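Long-range contacts in mandelate racemase/muconate lactonizing enzyme family protein (Sorangium cellulosum, PDB 3S5S), which belongs to the enolase superfamily of two-domain enzymes, in which an N-terminal capping domain of mixed alpha and beta structure closes over a C-terminal beta/alpha barrel: residues D16-E21 and F329-P334; R32-L37 and E61-S66; E51-P56 and M299-L304; T136-T141 and D323-L328. One frame throughout, in Å; residues are numbered along the deposited sequence.

Contact 1: D16-E21 and F329-P334; sequences DIPLHE and FLAENP
The first strand of the capping domain is joined to a loop of the C-terminal domain at a single antiparallel beta bridge, in which L19 and L330 form a non-hydrogen-bonded pair with CA atoms 4.4 Å apart. One backbone bond flanks the pair on each side. A331 N donates to P18 O at 2.8 Å, and H20 N donates to F329 O at 3.0 Å. The same two oxygens also receive CA-H...O contacts, from L330 to P18 O and from L19 to F329 O, as such an antiparallel pair allows. Strand 7-25 is bonded on both edges here: I17 to A33 of strand 28-42, and P18 and H20 to the loop that follows the last barrel strand, 319-322. Past the bridge the chain turns a corner at H20, whose imidazole folds back on the loop. With CG beside the backbone N (chi1 -59°), the ring lays one face over A331 CA, a CH-pi contact of 4.1 Å from CA to the ring centroid. A331 CB, in turn, meets P18 CB at 3.8 Å. The side chain of E332, bent at chi2, crosses the proline obliquely, bringing OE1 to 3.4 Å from P18 CD. Deeper down, I17 uses both branches: CG2 sits 3.5 Å from E332 O, whereas CD1 meets P334 CD tip to tip at 3.8 Å. F329 turns its own ring to F23, farther along the N-terminal chain.

Contact 2: R32-L37 and E61-S66; sequences RAANLL and ETQDGS
Q63 NE2 is gripped by two acceptors, N35 O of the neighbouring strand and the carboxylate oxygen OD1 of D16. The bond to N35 O is 2.9 Å long and nearly straight, 174° at the hydrogen, and the acceptor lies in the plane of the Q63 amide. A fully extended side chain makes this reach possible: CG stands opposite the backbone N (chi1 -169°) and the chain stays extended beyond it, which carries the amide from the start of the helix to the strand backbone. D16 OD1 also forms a salt bridge with R32 NH1, so one carboxylate oxygen serves both side chains. R32 NH1 comes 3.5 Å from Q63 OE1, which lies at the guanidinium edge, but the two side chains cross at about a right angle with their planes 55° apart. Between these polar ends, A34 CB packs against Q63 CD at 3.7 Å. L36 covers the aliphatic part, with CD2 3.9 Å from Q63 CG, while its other methyl, CD1, lies 4.0 Å from S66 CB. The helix begins at Q63, with T62 as its N-cap: T62 OG1 accepts from G65 N at 2.8 Å, and T62 O takes both the amide and the hydroxyl of S66. This is a threonine N-cap, opening helix 63-72 against the antiparallel sheet of the enolase-superfamily capping domain.

Contact 3: E51-P56 and M299-L304; sequences EAAPLP and MVESVL
Hydrogen bonds from S302 hold the carboxylate of E51 by both its oxygens. S302 N donates to E51 OE2 at 2.9 Å and 173°, on the syn lone pair of that oxygen, whereas S302 OG donates to E51 OE1 at 2.6 Å from 38° above the carboxylate plane. Outside partners add to the grip: OE2 also accepts from N35 ND2, and OE1 from A305 N. S302 is the N-cap of helix 303-316, its OG accepting from L304 N, so the carboxylate meets the N-terminal end of a helix, which would be expected to favour its negative form. The glutamate gets there as an extended chain, its CG anti to the backbone N (chi1 166°). A water supplies a second polar link: it accepts from V300 N at 2.8 Å and lies unusually close to A53 O, at 2.5 Å, a leg to be taken with caution. Carbon atoms pack around these bonds. L304 CG lies 3.9 Å from E51 CB and lines the stem of the glutamate; A53 CB meets E301 CG at 3.8 Å; and the side chains of L55 and V300 cross obliquely, CD1 of the first 3.9 Å from CG2 of the second. This buried contact lies where the end of strand 47-52, in the capping-domain sheet, faces the loop between barrel strand 293-296 and helix 303-316, with strands 28-42 and 7-25 and F335 around it.

Contact 4: T136-T141 and D323-L328; sequences TDITIT and DLDTPL
The carboxylates of D137 and D323 meet at an angle, their planes 52° apart, so neither lies flat on the other; they approach through oxygens, with D137 OD1 2.6 Å from D323 OD1. The other oxygen of D137, OD2, reaches the stem of its partner, 3.4 Å from D323 CB. A lysine joins the group, since D323 OD2 forms a salt bridge with K164 on strand 162-166. The third carboxylate, D325, comes from the same loop. Its CG occupies the crowded position between the backbone N and the carbonyl carbon (chi1 66°), and its CB lies 3.4 Å from D137 O; the modelled place of its OD2 is doubtful because it clashes with T139. Clear hydrogen bonds are made by T136 OG1, which accepts from L324 N at 2.9 Å and donates to D137 O at 2.8 Å, in the plane of that carbonyl and on a lone pair. The hydroxyl thus ties the loop backbone to its own strand. Farther along, the side chains of I138 and L328 cross at about a right angle, with I138 CD1 3.8 Å from L328 CD1, and F160 packs on both residues. D137 is also backbone-bonded to V322. That bond pairs the first barrel strand, 133-140, with the last, 319-322, the closure expected of the enolase-superfamily beta/alpha barrel, and the D323-L328 loop leaves from the end of that seam.

Contacts 1 and 3 tie the capping domain to the barrel domain, while contact 2 lies within the former and contact 4 within the latter. Contacts 2 and 3 have centres 8 Å apart and share neighbouring strands: L36 N lies 2.9 Å from A52 O. Contact 1, centred 14 Å from contact 2, meets it where L19 CD1 lies 3.9 Å from R32 N. Contact 4 follows on from contact 1 along one loop, residues 323-334, and joins contact 3 through T326 OG1, 2.6 Å from E301 O. Contacts 2 and 4 do not touch, their nearest atoms being about 7 Å apart. In enolase-superfamily proteins the active site lies between these two domains.

Contact 1: D16-E21 and F329-P334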
# COMPACT_ATOMS: atom_id res chain seq x y z
N ASP A 16 9.69 20.60 -22.20
CA ASP A 16 9.30 21.99 -22.05
C ASP A 16 8.00 22.25 -22.81
O ASP A 16 7.99 22.28 -24.05
CB ASP A 16 10.39 22.93 -22.61
CG ASP A 16 11.70 22.88 -21.81
OD1 ASP A 16 11.64 22.71 -20.57
OD2 ASP A 16 12.80 23.01 -22.41
N ILE A 17 6.93 22.46 -22.05
CA ILE A 17 5.63 22.80 -22.63
C ILE A 17 5.12 24.18 -22.23
O ILE A 17 5.03 24.48 -21.03
CB ILE A 17 4.59 21.78 -22.24
CG1 ILE A 17 5.17 20.37 -22.35
CG2 ILE A 17 3.36 21.95 -23.15
CD1 ILE A 17 4.29 19.28 -21.75
N PRO A 18 4.76 25.02 -23.22
CA PRO A 18 4.23 26.32 -22.91
C PRO A 18 2.92 26.27 -22.12
O PRO A 18 2.09 25.37 -22.32
CB PRO A 18 3.99 26.93 -24.31
CG PRO A 18 4.71 26.09 -25.26
CD PRO A 18 4.74 24.74 -24.66
N LEU A 19 2.78 27.21 -21.19
CA LEU A 19 1.53 27.50 -20.50
C LEU A 19 0.88 28.64 -21.28
O LEU A 19 1.62 29.49 -21.82
CB LEU A 19 1.82 27.91 -19.05
CG LEU A 19 2.53 26.85 -18.17
CD1 LEU A 19 2.89 27.34 -16.79
CD2 LEU A 19 1.68 25.60 -18.03
N HIS A 20 -0.45 28.66 -21.39
CA HIS A 20 -1.13 29.75 -22.13
C HIS A 20 -0.74 31.10 -21.49
O HIS A 20 -0.08 31.99 -22.08
CB HIS A 20 -2.66 29.62 -22.06
CG HIS A 20 -3.20 28.34 -22.61
ND1 HIS A 20 -3.52 28.17 -23.94
CD2 HIS A 20 -3.54 27.18 -22.00
CE1 HIS A 20 -4.00 26.96 -24.13
NE2 HIS A 20 -4.03 26.33 -22.97
N GLU A 21 -1.18 31.20 -20.24
CA GLU A 21 -0.82 32.23 -19.29
C GLU A 21 0.08 31.50 -18.25
O GLU A 21 -0.06 30.29 -18.08
CB GLU A 21 -2.11 32.81 -18.65
CG GLU A 21 -2.86 31.77 -17.75
CD GLU A 21 -4.38 31.72 -17.96
OE1 GLU A 21 -5.08 32.59 -17.38
OE2 GLU A 21 -4.87 30.78 -18.66
N PHE A 329 -4.08 23.80 -18.93
CA PHE A 329 -3.30 25.07 -18.86
C PHE A 329 -2.10 25.13 -19.83
O PHE A 329 -1.38 26.15 -19.94
CB PHE A 329 -2.80 25.28 -17.43
CG PHE A 329 -3.86 25.67 -16.49
CD1 PHE A 329 -4.64 24.71 -15.88
CD2 PHE A 329 -4.12 27.00 -16.23
CE1 PHE A 329 -5.66 25.08 -15.01
CE2 PHE A 329 -5.15 27.37 -15.35
CZ PHE A 329 -5.92 26.41 -14.75
N LEU A 330 -1.89 24.01 -20.51
CA LEU A 330 -0.78 23.83 -21.43
C LEU A 330 -1.20 24.10 -22.87
O LEU A 330 -2.23 23.56 -23.35
CB LEU A 330 -0.23 22.41 -21.30
CG LEU A 330 0.22 22.00 -19.90
CD1 LEU A 330 0.75 20.59 -19.95
CD2 LEU A 330 1.31 22.90 -19.34
N ALA A 331 -0.37 24.89 -23.54
CA ALA A 331 -0.62 25.36 -24.89
C ALA A 331 -0.37 24.28 -25.91
O ALA A 331 -0.67 24.45 -27.08
CB ALA A 331 0.27 26.56 -25.19
N GLU A 332 0.21 23.17 -25.49
CA GLU A 332 0.43 22.03 -26.38
C GLU A 332 0.28 20.76 -25.61
O GLU A 332 0.33 20.75 -24.39
CB GLU A 332 1.85 22.02 -26.94
CG GLU A 332 2.05 22.90 -28.08
CD GLU A 332 3.43 23.57 -28.07
OE1 GLU A 332 4.40 22.96 -27.52
OE2 GLU A 332 3.51 24.70 -28.62
N ASN A 333 0.13 19.68 -26.35
CA ASN A 333 0.08 18.34 -25.81
C ASN A 333 1.00 17.52 -26.68
O ASN A 333 0.62 17.12 -27.79
CB ASN A 333 -1.35 17.76 -25.89
CG ASN A 333 -1.42 16.33 -25.38
OD1 ASN A 333 -0.39 15.71 -25.13
ND2 ASN A 333 -2.62 15.79 -25.22
N PRO A 334 2.23 17.30 -26.21
CA PRO A 334 3.18 16.52 -27.04
C PRO A 334 2.99 14.99 -26.93
O PRO A 334 3.90 14.25 -27.32
CB PRO A 334 4.55 16.92 -26.49
CG PRO A 334 4.30 17.25 -25.07
CD PRO A 334 2.89 17.87 -25.02

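Contact 2: R32-L37 and E61-S66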
# COMPACT_ATOMS: atom_id res chain seq x y z
N ARG A 32 6.37 28.18 -18.33
CA ARG A 32 6.71 27.09 -19.21
C ARG A 32 6.59 25.99 -18.19
O ARG A 32 6.93 26.19 -17.04
CB ARG A 32 8.19 27.18 -19.56
CG ARG A 32 8.63 26.76 -20.96
CD ARG A 32 10.07 26.20 -20.94
NE ARG A 32 10.94 26.93 -20.02
CZ ARG A 32 12.08 26.45 -19.49
NH1 ARG A 32 12.51 25.22 -19.75
NH2 ARG A 32 12.77 27.22 -18.65
N ALA A 33 6.08 24.84 -18.58
CA ALA A 33 6.28 23.68 -17.77
C ALA A 33 7.66 23.13 -18.13
O ALA A 33 7.85 22.56 -19.23
CB ALA A 33 5.18 22.69 -18.01
N ALA A 34 8.64 23.36 -17.25
CA ALA A 34 10.01 22.88 -17.43
C ALA A 34 10.17 21.46 -16.79
O ALA A 34 10.71 21.28 -15.70
CB ALA A 34 11.05 23.92 -16.86
N ASN A 35 9.68 20.47 -17.53
CA ASN A 35 9.62 19.11 -17.05
C ASN A 35 10.70 18.23 -17.72
O ASN A 35 11.58 18.74 -18.44
CB ASN A 35 8.20 18.57 -17.24
CG ASN A 35 7.17 19.31 -16.39
OD1 ASN A 35 7.48 20.32 -15.73
ND2 ASN A 35 5.93 18.80 -16.39
N LEU A 36 10.68 16.93 -17.43
CA LEU A 36 11.58 16.00 -18.08
C LEU A 36 10.76 14.81 -18.50
O LEU A 36 9.75 14.45 -17.84
CB LEU A 36 12.66 15.50 -17.13
CG LEU A 36 13.60 16.54 -16.54
CD1 LEU A 36 14.45 15.89 -15.44
CD2 LEU A 36 14.45 17.16 -17.63
N LEU A 37 11.23 14.19 -19.58
CA LEU A 37 10.68 12.92 -20.01
C LEU A 37 11.76 11.87 -19.80
O LEU A 37 12.92 12.01 -20.29
CB LEU A 37 10.25 12.99 -21.49
CG LEU A 37 9.83 11.64 -22.09
CD1 LEU A 37 8.50 11.19 -21.55
CD2 LEU A 37 9.83 11.72 -23.61
N GLU A 61 12.52 21.85 -5.95
CA GLU A 61 13.10 21.03 -7.02
C GLU A 61 13.09 21.75 -8.38
O GLU A 61 12.16 22.45 -8.70
CB GLU A 61 12.36 19.70 -7.14
CG GLU A 61 12.47 18.80 -5.90
CD GLU A 61 11.72 17.43 -6.06
OE1 GLU A 61 10.90 17.11 -5.17
OE2 GLU A 61 11.99 16.67 -7.04
N THR A 62 14.13 21.57 -9.18
CA THR A 62 14.21 22.26 -10.48
C THR A 62 14.32 21.26 -11.62
O THR A 62 14.50 20.07 -11.37
CB THR A 62 15.39 23.17 -10.51
OG1 THR A 62 16.57 22.35 -10.59
CG2 THR A 62 15.42 24.08 -9.22
N GLN A 63 14.16 21.73 -12.85
CA GLN A 63 14.36 20.87 -14.03
C GLN A 63 15.74 20.19 -14.05
O GLN A 63 15.84 18.96 -14.14
CB GLN A 63 14.14 21.68 -15.32
CG GLN A 63 14.05 20.86 -16.62
CD GLN A 63 13.80 21.71 -17.87
OE1 GLN A 63 14.39 22.75 -18.04
NE2 GLN A 63 12.94 21.23 -18.75
N ASP A 64 16.78 21.02 -13.97
CA ASP A 64 18.18 20.64 -13.93
C ASP A 64 18.64 19.87 -12.66
O ASP A 64 19.50 18.98 -12.77
CB ASP A 64 19.07 21.89 -14.06
CG ASP A 64 19.09 22.48 -15.46
OD1 ASP A 64 20.14 23.06 -15.84
OD2 ASP A 64 18.07 22.41 -16.18
N GLY A 65 18.12 20.24 -11.49
CA GLY A 65 18.34 19.44 -10.27
C GLY A 65 17.80 18.02 -10.45
O GLY A 65 18.47 17.04 -10.12
N SER A 66 16.60 17.91 -11.01
CA SER A 66 15.98 16.62 -11.23
C SER A 66 16.73 15.82 -12.29
O SER A 66 17.03 14.62 -12.09
CB SER A 66 14.49 16.77 -11.58
OG SER A 66 13.87 17.62 -10.66

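Contact 3: E51-P56 and M299-L304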
# COMPACT_ATOMS: atom_id res chain seq x y z
N GLU A 51 7.35 11.12 -16.27
CA GLU A 51 7.43 12.57 -16.31
C GLU A 51 7.91 13.13 -14.95
O GLU A 51 7.35 12.83 -13.90
CB GLU A 51 6.05 13.16 -16.67
CG GLU A 51 5.94 14.67 -16.42
CD GLU A 51 4.69 15.30 -17.01
OE1 GLU A 51 3.79 14.54 -17.45
OE2 GLU A 51 4.62 16.55 -17.00
N ALA A 52 8.97 13.92 -14.97
CA ALA A 52 9.36 14.72 -13.81
C ALA A 52 8.81 16.13 -14.01
O ALA A 52 9.06 16.78 -15.03
CB ALA A 52 10.88 14.73 -13.63
N ALA A 53 8.06 16.60 -13.03
CA ALA A 53 7.46 17.93 -13.11
C ALA A 53 7.82 18.68 -11.82
O ALA A 53 6.95 19.00 -11.01
CB ALA A 53 5.95 17.82 -13.24
N PRO A 54 9.11 18.93 -11.61
CA PRO A 54 9.47 19.61 -10.38
C PRO A 54 8.92 21.02 -10.43
O PRO A 54 8.81 21.62 -11.50
CB PRO A 54 11.00 19.65 -10.43
CG PRO A 54 11.35 19.64 -11.93
CD PRO A 54 10.29 18.67 -12.48
N LEU A 55 8.58 21.55 -9.27
CA LEU A 55 7.97 22.85 -9.21
C LEU A 55 8.71 23.59 -8.12
O LEU A 55 8.50 23.36 -6.93
CB LEU A 55 6.46 22.74 -8.93
CG LEU A 55 5.66 24.07 -8.96
CD1 LEU A 55 5.69 24.76 -10.32
CD2 LEU A 55 4.23 23.84 -8.55
N PRO A 56 9.64 24.45 -8.55
CA PRO A 56 10.54 25.13 -7.64
C PRO A 56 9.71 25.89 -6.61
O PRO A 56 10.01 25.86 -5.41
CB PRO A 56 11.31 26.10 -8.56
CG PRO A 56 11.23 25.53 -9.89
CD PRO A 56 9.97 24.72 -9.96
N MET A 299 1.61 18.50 -9.45
CA MET A 299 2.45 19.67 -9.74
C MET A 299 1.92 20.31 -11.05
O MET A 299 0.73 20.31 -11.27
CB MET A 299 3.90 19.19 -9.83
CG MET A 299 4.80 19.52 -8.62
SD MET A 299 4.15 19.45 -6.95
CE MET A 299 3.18 20.93 -6.92
N VAL A 300 2.78 20.86 -11.91
CA VAL A 300 2.31 21.41 -13.23
C VAL A 300 2.67 20.38 -14.30
O VAL A 300 3.76 20.41 -14.83
CB VAL A 300 2.92 22.77 -13.55
CG1 VAL A 300 2.50 23.25 -14.94
CG2 VAL A 300 2.54 23.79 -12.49
N GLU A 301 1.75 19.47 -14.57
CA GLU A 301 2.02 18.19 -15.24
C GLU A 301 1.32 18.09 -16.61
O GLU A 301 0.21 18.58 -16.78
CB GLU A 301 1.57 17.03 -14.32
CG GLU A 301 2.29 17.03 -12.94
CD GLU A 301 1.71 16.06 -11.90
OE1 GLU A 301 0.71 15.36 -12.16
OE2 GLU A 301 2.25 16.03 -10.78
N SER A 302 1.96 17.43 -17.58
CA SER A 302 1.27 17.11 -18.83
C SER A 302 0.27 15.97 -18.59
O SER A 302 0.05 15.52 -17.45
CB SER A 302 2.28 16.66 -19.88
OG SER A 302 2.74 15.31 -19.67
N VAL A 303 -0.30 15.52 -19.70
CA VAL A 303 -1.17 14.35 -19.83
C VAL A 303 -0.54 13.08 -19.24
O VAL A 303 -1.22 12.21 -18.67
CB VAL A 303 -1.51 14.22 -21.37
CG1 VAL A 303 -1.42 12.80 -21.93
CG2 VAL A 303 -2.82 14.92 -21.71
N LEU A 304 0.76 12.96 -19.37
CA LEU A 304 1.47 11.80 -18.88
C LEU A 304 1.38 11.60 -17.35
O LEU A 304 0.81 10.60 -16.89
CB LEU A 304 2.93 11.82 -19.37
CG LEU A 304 3.89 10.76 -18.84
CD1 LEU A 304 3.25 9.48 -18.70
CD2 LEU A 304 5.16 10.59 -19.72
O HOH W 1 5.55 21.02 -11.60

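Contact 4: T136-T141 and D323-L328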
# COMPACT_ATOMS: atom_id res chain seq x y z
N THR A 136 -12.92 16.23 -12.21
CA THR A 136 -11.89 17.19 -11.73
C THR A 136 -12.42 18.56 -11.38
O THR A 136 -13.34 19.04 -12.01
CB THR A 136 -10.63 17.27 -12.71
OG1 THR A 136 -9.57 18.01 -12.09
CG2 THR A 136 -11.00 17.81 -14.11
N ASP A 137 -11.86 19.19 -10.36
CA ASP A 137 -12.04 20.63 -10.19
C ASP A 137 -11.18 21.36 -11.23
O ASP A 137 -10.44 20.72 -11.98
CB ASP A 137 -11.70 21.09 -8.75
CG ASP A 137 -10.22 20.99 -8.42
OD1 ASP A 137 -9.34 21.19 -9.29
OD2 ASP A 137 -9.90 20.74 -7.26
N ILE A 138 -11.28 22.68 -11.28
CA ILE A 138 -10.42 23.49 -12.11
C ILE A 138 -10.05 24.71 -11.31
O ILE A 138 -10.77 25.14 -10.40
CB ILE A 138 -11.07 23.92 -13.46
CG1 ILE A 138 -10.01 24.49 -14.45
CG2 ILE A 138 -12.26 24.89 -13.22
CD1 ILE A 138 -10.59 25.09 -15.78
N THR A 139 -8.92 25.28 -11.65
CA THR A 139 -8.31 26.19 -10.74
C THR A 139 -8.35 27.60 -11.26
O THR A 139 -8.17 27.85 -12.43
CB THR A 139 -6.91 25.65 -10.27
OG1 THR A 139 -6.12 26.73 -9.78
CG2 THR A 139 -6.20 24.97 -11.35
N ILE A 140 -8.69 28.52 -10.38
CA ILE A 140 -8.71 29.93 -10.69
C ILE A 140 -7.49 30.57 -10.05
O ILE A 140 -7.42 30.78 -8.82
CB ILE A 140 -9.99 30.58 -10.28
CG1 ILE A 140 -11.12 29.98 -11.13
CG2 ILE A 140 -9.90 32.08 -10.50
CD1 ILE A 140 -12.51 30.28 -10.64
N THR A 141 -6.52 30.83 -10.91
CA THR A 141 -5.16 31.19 -10.50
C THR A 141 -5.02 32.70 -10.34
O THR A 141 -5.81 33.44 -10.92
CB THR A 141 -4.13 30.61 -11.49
OG1 THR A 141 -2.84 30.71 -10.90
CG2 THR A 141 -4.15 31.33 -12.85
N ASP A 323 -8.10 16.96 -8.25
CA ASP A 323 -7.58 18.24 -8.71
C ASP A 323 -6.51 17.97 -9.77
O ASP A 323 -5.29 18.14 -9.49
CB ASP A 323 -6.97 18.99 -7.52
CG ASP A 323 -6.29 20.30 -7.93
OD1 ASP A 323 -6.75 21.00 -8.87
OD2 ASP A 323 -5.30 20.64 -7.30
N LEU A 324 -6.95 17.55 -10.96
CA LEU A 324 -6.08 17.06 -12.05
C LEU A 324 -6.28 17.85 -13.34
O LEU A 324 -6.66 17.29 -14.38
CB LEU A 324 -6.37 15.58 -12.31
CG LEU A 324 -6.06 14.67 -11.12
CD1 LEU A 324 -6.45 13.20 -11.44
CD2 LEU A 324 -4.56 14.83 -10.61
N ASP A 325 -6.00 19.14 -13.29
CA ASP A 325 -6.53 20.04 -14.30
C ASP A 325 -5.44 20.83 -15.09
O ASP A 325 -5.78 21.73 -15.85
CB ASP A 325 -7.41 21.07 -13.59
CG ASP A 325 -6.59 21.97 -12.68
OD1 ASP A 325 -5.49 21.56 -12.28
OD2 ASP A 325 -7.01 23.10 -12.37
N THR A 326 -4.18 20.49 -14.87
CA THR A 326 -3.04 21.16 -15.47
C THR A 326 -2.95 21.01 -17.01
O THR A 326 -2.58 21.98 -17.69
CB THR A 326 -1.67 20.84 -14.72
OG1 THR A 326 -1.32 19.45 -14.84
CG2 THR A 326 -1.74 21.18 -13.19
N PRO A 327 -3.36 19.85 -17.59
CA PRO A 327 -3.35 19.79 -19.06
C PRO A 327 -4.24 20.85 -19.70
O PRO A 327 -3.98 21.25 -20.85
CB PRO A 327 -3.88 18.38 -19.35
CG PRO A 327 -3.42 17.60 -18.18
CD PRO A 327 -3.68 18.53 -17.02
N LEU A 328 -5.25 21.32 -18.96
CA LEU A 328 -6.04 22.45 -19.44
C LEU A 328 -5.25 23.72 -19.58
O LEU A 328 -5.70 24.62 -20.29
CB LEU A 328 -7.31 22.68 -18.61
CG LEU A 328 -8.25 21.47 -18.36
CD1 LEU A 328 -9.45 21.83 -17.47
CD2 LEU A 328 -8.72 20.88 -19.65